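Side-chain contacts in separin (PDB 5U1T), which cleaves the MCD1/SCC1 subunit of cohesin at the onset of anaphase, as a caspase-like cysteine protease held inactive by securin for most of the cell cycle: residues N103-F108 against D126-N131; K76-I81 against S95-F100. All coordinates share one frame; numbering follows the deposited sequence.

Interaction 1: residues N103-F108 against D126-N131; sequences NETNLF and DYYLSN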
loop_
_atom_site.group_PDB
_atom_site.type_symbol
_atom_site.label_atom_id
_atom_site.label_comp_id
_atom_site.label_asym_id
_atom_site.label_seq_id
_atom_site.Cartn_x
_atom_site.Cartn_y
_atom_site.Cartn_z
ATOM N N ASN A 103 -25.875 19.381 -46.571
ATOM C CA ASN A 103 -26.436 19.270 -45.238
ATOM C C ASN A 103 -25.872 18.072 -44.475
ATOM O O ASN A 103 -25.713 18.123 -43.271
ATOM C CB ASN A 103 -27.955 19.193 -45.310
ATOM C CG ASN A 103 -28.582 20.540 -45.531
ATOM O OD1 ASN A 103 -27.948 21.579 -45.340
ATOM N ND2 ASN A 103 -29.831 20.537 -45.941
ATOM N N GLU A 104 -25.537 17.019 -45.208
ATOM C CA GLU A 104 -25.038 15.799 -44.632
ATOM C C GLU A 104 -23.569 15.880 -44.278
ATOM O O GLU A 104 -23.022 14.925 -43.780
ATOM C CB GLU A 104 -25.244 14.644 -45.597
ATOM C CG GLU A 104 -26.672 14.336 -45.917
ATOM C CD GLU A 104 -27.328 13.497 -44.853
ATOM O OE1 GLU A 104 -27.842 14.069 -43.880
ATOM O OE2 GLU A 104 -27.338 12.260 -44.971
ATOM N N THR A 105 -22.926 17.013 -44.522
ATOM C CA THR A 105 -21.468 17.062 -44.427
ATOM C C THR A 105 -20.964 18.353 -43.790
ATOM O O THR A 105 -19.773 18.648 -43.845
ATOM C CB THR A 105 -20.818 16.904 -45.831
ATOM O OG1 THR A 105 -21.415 17.841 -46.762
ATOM C CG2 THR A 105 -21.007 15.487 -46.369
ATOM N N ASN A 106 -21.870 19.120 -43.189
ATOM C CA ASN A 106 -21.536 20.425 -42.631
ATOM C C ASN A 106 -22.334 20.720 -41.363
ATOM O O ASN A 106 -23.472 20.275 -41.230
ATOM C CB ASN A 106 -21.813 21.559 -43.650
ATOM C CG ASN A 106 -20.977 21.455 -44.930
ATOM O OD1 ASN A 106 -19.865 21.967 -44.991
ATOM N ND2 ASN A 106 -21.520 20.805 -45.957
ATOM N N LEU A 107 -21.771 21.506 -40.450
ATOM C CA LEU A 107 -22.553 21.949 -39.310
ATOM C C LEU A 107 -23.714 22.784 -39.793
ATOM O O LEU A 107 -24.881 22.487 -39.532
ATOM C CB LEU A 107 -21.717 22.759 -38.324
ATOM C CG LEU A 107 -22.579 23.153 -37.114
ATOM C CD1 LEU A 107 -23.049 21.934 -36.292
ATOM C CD2 LEU A 107 -21.914 24.205 -36.249
ATOM N N PHE A 108 -23.369 23.843 -40.515
ATOM C CA PHE A 108 -24.341 24.724 -41.164
ATOM C C PHE A 108 -25.272 23.938 -42.057
ATOM O O PHE A 108 -24.899 22.894 -42.579
ATOM C CB PHE A 108 -23.615 25.805 -41.962
ATOM C CG PHE A 108 -22.397 26.339 -41.251
ATOM C CD1 PHE A 108 -22.507 27.381 -40.340
ATOM C CD2 PHE A 108 -21.145 25.760 -41.447
ATOM C CE1 PHE A 108 -21.388 27.846 -39.672
ATOM C CE2 PHE A 108 -20.056 26.238 -40.802
ATOM C CZ PHE A 108 -20.178 27.283 -39.911
ATOM N N ASP A 126 -13.982 21.685 -47.949
ATOM C CA ASP A 126 -13.136 22.479 -48.862
ATOM C C ASP A 126 -12.552 21.674 -50.034
ATOM O O ASP A 126 -11.952 22.237 -50.945
ATOM C CB ASP A 126 -12.009 23.178 -48.093
ATOM C CG ASP A 126 -11.045 22.218 -47.464
ATOM O OD1 ASP A 126 -11.150 21.000 -47.734
ATOM O OD2 ASP A 126 -10.163 22.690 -46.705
ATOM N N TYR A 127 -12.740 20.363 -49.999
ATOM C CA TYR A 127 -12.332 19.501 -51.098
ATOM C C TYR A 127 -13.439 19.309 -52.150
ATOM O O TYR A 127 -13.251 18.580 -53.109
ATOM C CB TYR A 127 -11.874 18.142 -50.539
ATOM C CG TYR A 127 -12.937 17.327 -49.824
ATOM C CD1 TYR A 127 -13.731 16.422 -50.526
ATOM C CD2 TYR A 127 -13.144 17.446 -48.444
ATOM C CE1 TYR A 127 -14.701 15.659 -49.880
ATOM C CE2 TYR A 127 -14.114 16.673 -47.779
ATOM C CZ TYR A 127 -14.881 15.779 -48.504
ATOM O OH TYR A 127 -15.847 15.015 -47.890
ATOM N N TYR A 128 -14.593 19.942 -51.965
ATOM C CA TYR A 128 -15.661 19.870 -52.968
ATOM C C TYR A 128 -16.449 21.183 -53.139
ATOM O O TYR A 128 -17.143 21.363 -54.147
ATOM C CB TYR A 128 -16.649 18.734 -52.633
ATOM C CG TYR A 128 -17.547 18.991 -51.421
ATOM C CD1 TYR A 128 -18.669 19.817 -51.514
ATOM C CD2 TYR A 128 -17.270 18.409 -50.186
ATOM C CE1 TYR A 128 -19.480 20.063 -50.407
ATOM C CE2 TYR A 128 -18.084 18.634 -49.083
ATOM C CZ TYR A 128 -19.190 19.463 -49.194
ATOM O OH TYR A 128 -20.011 19.699 -48.101
ATOM N N LEU A 129 -16.351 22.072 -52.149
ATOM C CA LEU A 129 -17.225 23.242 -52.052
ATOM C C LEU A 129 -17.207 24.082 -53.335
ATOM O O LEU A 129 -18.253 24.436 -53.873
ATOM C CB LEU A 129 -16.832 24.111 -50.847
ATOM C CG LEU A 129 -17.731 25.341 -50.653
ATOM C CD1 LEU A 129 -19.174 24.932 -50.362
ATOM C CD2 LEU A 129 -17.202 26.257 -49.569
ATOM N N SER A 130 -15.996 24.396 -53.778
ATOM C CA SER A 130 -15.722 24.960 -55.087
ATOM C C SER A 130 -16.564 24.332 -56.187
ATOM O O SER A 130 -17.295 25.031 -56.881
ATOM C CB SER A 130 -14.235 24.791 -55.406
ATOM O OG SER A 130 -13.976 24.805 -56.805
ATOM N N ASN A 131 -16.482 23.017 -56.344
ATOM C CA ASN A 131 -17.207 22.383 -57.429
ATOM C C ASN A 131 -18.710 22.325 -57.169
ATOM O O ASN A 131 -19.501 22.318 -58.118
ATOM C CB ASN A 131 -16.653 20.989 -57.697
ATOM C CG ASN A 131 -15.179 21.019 -58.064
ATOM O OD1 ASN A 131 -14.743 21.788 -58.940
ATOM N ND2 ASN A 131 -14.392 20.208 -57.368
#
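Y128 reaches across to the loop 103-108 and touches it with its phenol end. Y128 OH donates a hydrogen bond to T105 OG1 at 2.7 Å. N106 ND2 comes in at the edge of the ring, near its plane, and lies 2.8 Å from Y128 OH. The amide plane of N106 is turned 69° from the ring. With chi1 at 51°, the T105 hydroxyl is flanked by the backbone N and C, which turns it to the phenol. T105, N106 and Y128 are all buried, and across the two segments these three make the close contacts. The Y128 side chain also touches V75, L101 and F102, and its CD2 sits 3.8 Å above the ring plane of Y127. The loop is more open beyond N106: L107 is partly exposed and F108 exposed, though both side chains touch helix 408-425. A phenylalanine in place of Y128 would probably keep the ring packing but leave T105 OG1 without its donor. T105 OG1 also bonds to L101 O, and N106 ND2 to F102 O, backbone carbonyls of helix 91-103. The chemistry implies a buried polar cluster tying Y128, the N-cap residue of helix 129-142, to the end of helix 91-103.

Interaction 2: residues K76-I81 against S95-F100; sequences KQHLMI and SSEIIF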
loop_
_atom_site.group_PDB
_atom_site.type_symbol
_atom_site.label_atom_id
_atom_site.label_comp_id
_atom_site.label_asym_id
_atom_site.label_seq_id
_atom_site.Cartn_x
_atom_site.Cartn_y
_atom_site.Cartn_z
ATOM N N LYS A 76 -17.863 12.180 -53.693
ATOM C CA LYS A 76 -17.460 12.067 -55.083
ATOM C C LYS A 76 -18.524 11.343 -55.900
ATOM O O LYS A 76 -18.882 11.768 -57.021
ATOM C CB LYS A 76 -16.118 11.339 -55.182
ATOM C CG LYS A 76 -15.328 11.682 -56.422
ATOM C CD LYS A 76 -14.408 10.553 -56.813
ATOM C CE LYS A 76 -14.035 10.678 -58.281
ATOM N NZ LYS A 76 -12.697 10.092 -58.496
ATOM N N GLN A 77 -19.038 10.258 -55.333
ATOM C CA GLN A 77 -20.168 9.558 -55.937
ATOM C C GLN A 77 -21.394 10.452 -56.015
ATOM O O GLN A 77 -22.116 10.481 -57.025
ATOM C CB GLN A 77 -20.493 8.297 -55.146
ATOM C CG GLN A 77 -19.521 7.176 -55.414
ATOM C CD GLN A 77 -19.620 6.078 -54.404
ATOM O OE1 GLN A 77 -18.969 5.045 -54.548
ATOM N NE2 GLN A 77 -20.424 6.284 -53.355
ATOM N N HIS A 78 -21.611 11.190 -54.937
ATOM C CA HIS A 78 -22.782 12.038 -54.824
ATOM C C HIS A 78 -22.732 13.164 -55.877
ATOM O O HIS A 78 -23.752 13.493 -56.503
ATOM C CB HIS A 78 -22.870 12.588 -53.401
ATOM C CG HIS A 78 -24.235 13.062 -53.008
ATOM N ND1 HIS A 78 -24.574 13.344 -51.709
ATOM C CD2 HIS A 78 -25.334 13.316 -53.755
ATOM C CE1 HIS A 78 -25.833 13.744 -51.659
ATOM N NE2 HIS A 78 -26.312 13.743 -52.886
ATOM N N LEU A 79 -21.539 13.735 -56.068
ATOM C CA LEU A 79 -21.320 14.784 -57.065
ATOM C C LEU A 79 -21.621 14.266 -58.454
ATOM O O LEU A 79 -22.184 14.978 -59.272
ATOM C CB LEU A 79 -19.890 15.299 -57.017
ATOM C CG LEU A 79 -19.537 16.224 -55.865
ATOM C CD1 LEU A 79 -18.117 16.735 -56.023
ATOM C CD2 LEU A 79 -20.529 17.361 -55.769
ATOM N N MET A 80 -21.256 13.015 -58.703
ATOM C CA MET A 80 -21.538 12.393 -59.979
ATOM C C MET A 80 -23.037 12.187 -60.158
ATOM O O MET A 80 -23.551 12.301 -61.261
ATOM C CB MET A 80 -20.793 11.064 -60.118
ATOM C CG MET A 80 -20.722 10.539 -61.564
ATOM S SD MET A 80 -20.118 11.752 -62.786
ATOM C CE MET A 80 -20.205 10.830 -64.331
ATOM N N ILE A 81 -23.739 11.895 -59.071
ATOM C CA ILE A 81 -25.198 11.743 -59.110
ATOM C C ILE A 81 -25.881 13.045 -59.513
ATOM O O ILE A 81 -26.807 13.053 -60.332
ATOM C CB ILE A 81 -25.737 11.276 -57.750
ATOM C CG1 ILE A 81 -25.315 9.823 -57.514
ATOM C CG2 ILE A 81 -27.254 11.455 -57.674
ATOM C CD1 ILE A 81 -25.751 9.263 -56.220
ATOM N N SER A 95 -30.895 19.994 -57.902
ATOM C CA SER A 95 -30.807 21.095 -56.964
ATOM C C SER A 95 -30.947 20.631 -55.501
ATOM O O SER A 95 -30.147 21.001 -54.630
ATOM C CB SER A 95 -31.876 22.134 -57.300
ATOM O OG SER A 95 -31.664 23.332 -56.584
ATOM N N SER A 96 -31.946 19.811 -55.218
ATOM C CA SER A 96 -32.140 19.460 -53.832
ATOM C C SER A 96 -31.131 18.369 -53.427
ATOM O O SER A 96 -30.837 18.208 -52.239
ATOM C CB SER A 96 -33.592 19.050 -53.577
ATOM O OG SER A 96 -33.938 17.939 -54.355
ATOM N N GLU A 97 -30.575 17.665 -54.413
ATOM C CA GLU A 97 -29.448 16.765 -54.165
ATOM C C GLU A 97 -28.189 17.498 -53.690
ATOM O O GLU A 97 -27.448 16.972 -52.858
ATOM C CB GLU A 97 -29.103 15.959 -55.412
ATOM C CG GLU A 97 -29.983 14.764 -55.626
ATOM C CD GLU A 97 -29.800 13.729 -54.558
ATOM O OE1 GLU A 97 -28.736 13.735 -53.887
ATOM O OE2 GLU A 97 -30.721 12.907 -54.387
ATOM N N ILE A 98 -27.950 18.692 -54.231
ATOM C CA ILE A 98 -26.831 19.543 -53.835
ATOM C C ILE A 98 -26.967 19.933 -52.366
ATOM O O ILE A 98 -26.048 19.755 -51.554
ATOM C CB ILE A 98 -26.759 20.825 -54.716
ATOM C CG1 ILE A 98 -26.227 20.499 -56.122
ATOM C CG2 ILE A 98 -25.950 21.928 -54.045
ATOM C CD1 ILE A 98 -25.845 21.714 -56.936
ATOM N N ILE A 99 -28.135 20.476 -52.042
ATOM C CA ILE A 99 -28.494 20.823 -50.671
ATOM C C ILE A 99 -28.346 19.621 -49.702
ATOM O O ILE A 99 -27.775 19.765 -48.625
ATOM C CB ILE A 99 -29.928 21.405 -50.657
ATOM C CG1 ILE A 99 -29.882 22.783 -51.310
ATOM C CG2 ILE A 99 -30.494 21.487 -49.247
ATOM C CD1 ILE A 99 -31.243 23.349 -51.704
ATOM N N PHE A 100 -28.829 18.455 -50.125
ATOM C CA PHE A 100 -28.715 17.208 -49.379
ATOM C C PHE A 100 -27.251 16.859 -49.108
ATOM O O PHE A 100 -26.877 16.586 -47.970
ATOM C CB PHE A 100 -29.413 16.093 -50.156
ATOM C CG PHE A 100 -29.365 14.739 -49.500
ATOM C CD1 PHE A 100 -29.550 14.593 -48.133
ATOM C CD2 PHE A 100 -29.183 13.587 -50.275
ATOM C CE1 PHE A 100 -29.520 13.314 -47.534
ATOM C CE2 PHE A 100 -29.162 12.315 -49.691
ATOM C CZ PHE A 100 -29.328 12.178 -48.316
#
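H78 meets E97 and F100 with the rim of its imidazole. H78 CG lies anti to the backbone N (chi1 -159°), which carries the ring out from helix 69-87 to the facing helix. H78 NE2 donates a hydrogen bond to E97 OE1 at 2.6 Å, with an N-H...O angle of 153°. The oxygen lies close to the imidazole plane and is met nearly along its own C-O axis. The carboxylate is turned, its plane 68° from the ring. The E97 chain bends at chi2, which folds the acid back beside its own helix. F100 takes the next part of the imidazole rim. Its CD2 lies 3.6 Å from H78 CE1, near the imidazole plane. The two side chains cross at about a right angle, and their ring centroids are 5.5 Å apart. On the other nitrogen, H78 ND1 is hydrogen-bonded to Y59 OH, so both nitrogens are held and the ring's rotation is fixed. E97 OE2 also lies close to D52 OD1, which would probably raise the pKa of one acid. The contact joins helices 69-87 and 91-103, a helical hairpin. Helix 48-64 packs on H78, I81, E97 and F100, while helix 129-142 takes L79 and I98.

In the fold
From the N terminus, the chain runs through helix 48-64 into helix 69-87, turns, and returns in helix 91-103. Interaction 2 closes this turn, with 13 residues between its segments. Interaction 1 opens where helix 91-103 ends. It closes the next excursion, 17 residues that include the short helix 113-117, at the start of helix 129-142. The two contacts are therefore in series, neither nested nor crossed. Helix 91-103 carries one segment of interaction 2, and its last residue begins interaction 1. Their centres lie about 11 Å apart, and the two contacts touch where Y128 CB packs on L79 CD1 at 4.2 Å. Together they tie successive helices of the N-terminal helical region, far from the catalytic domain.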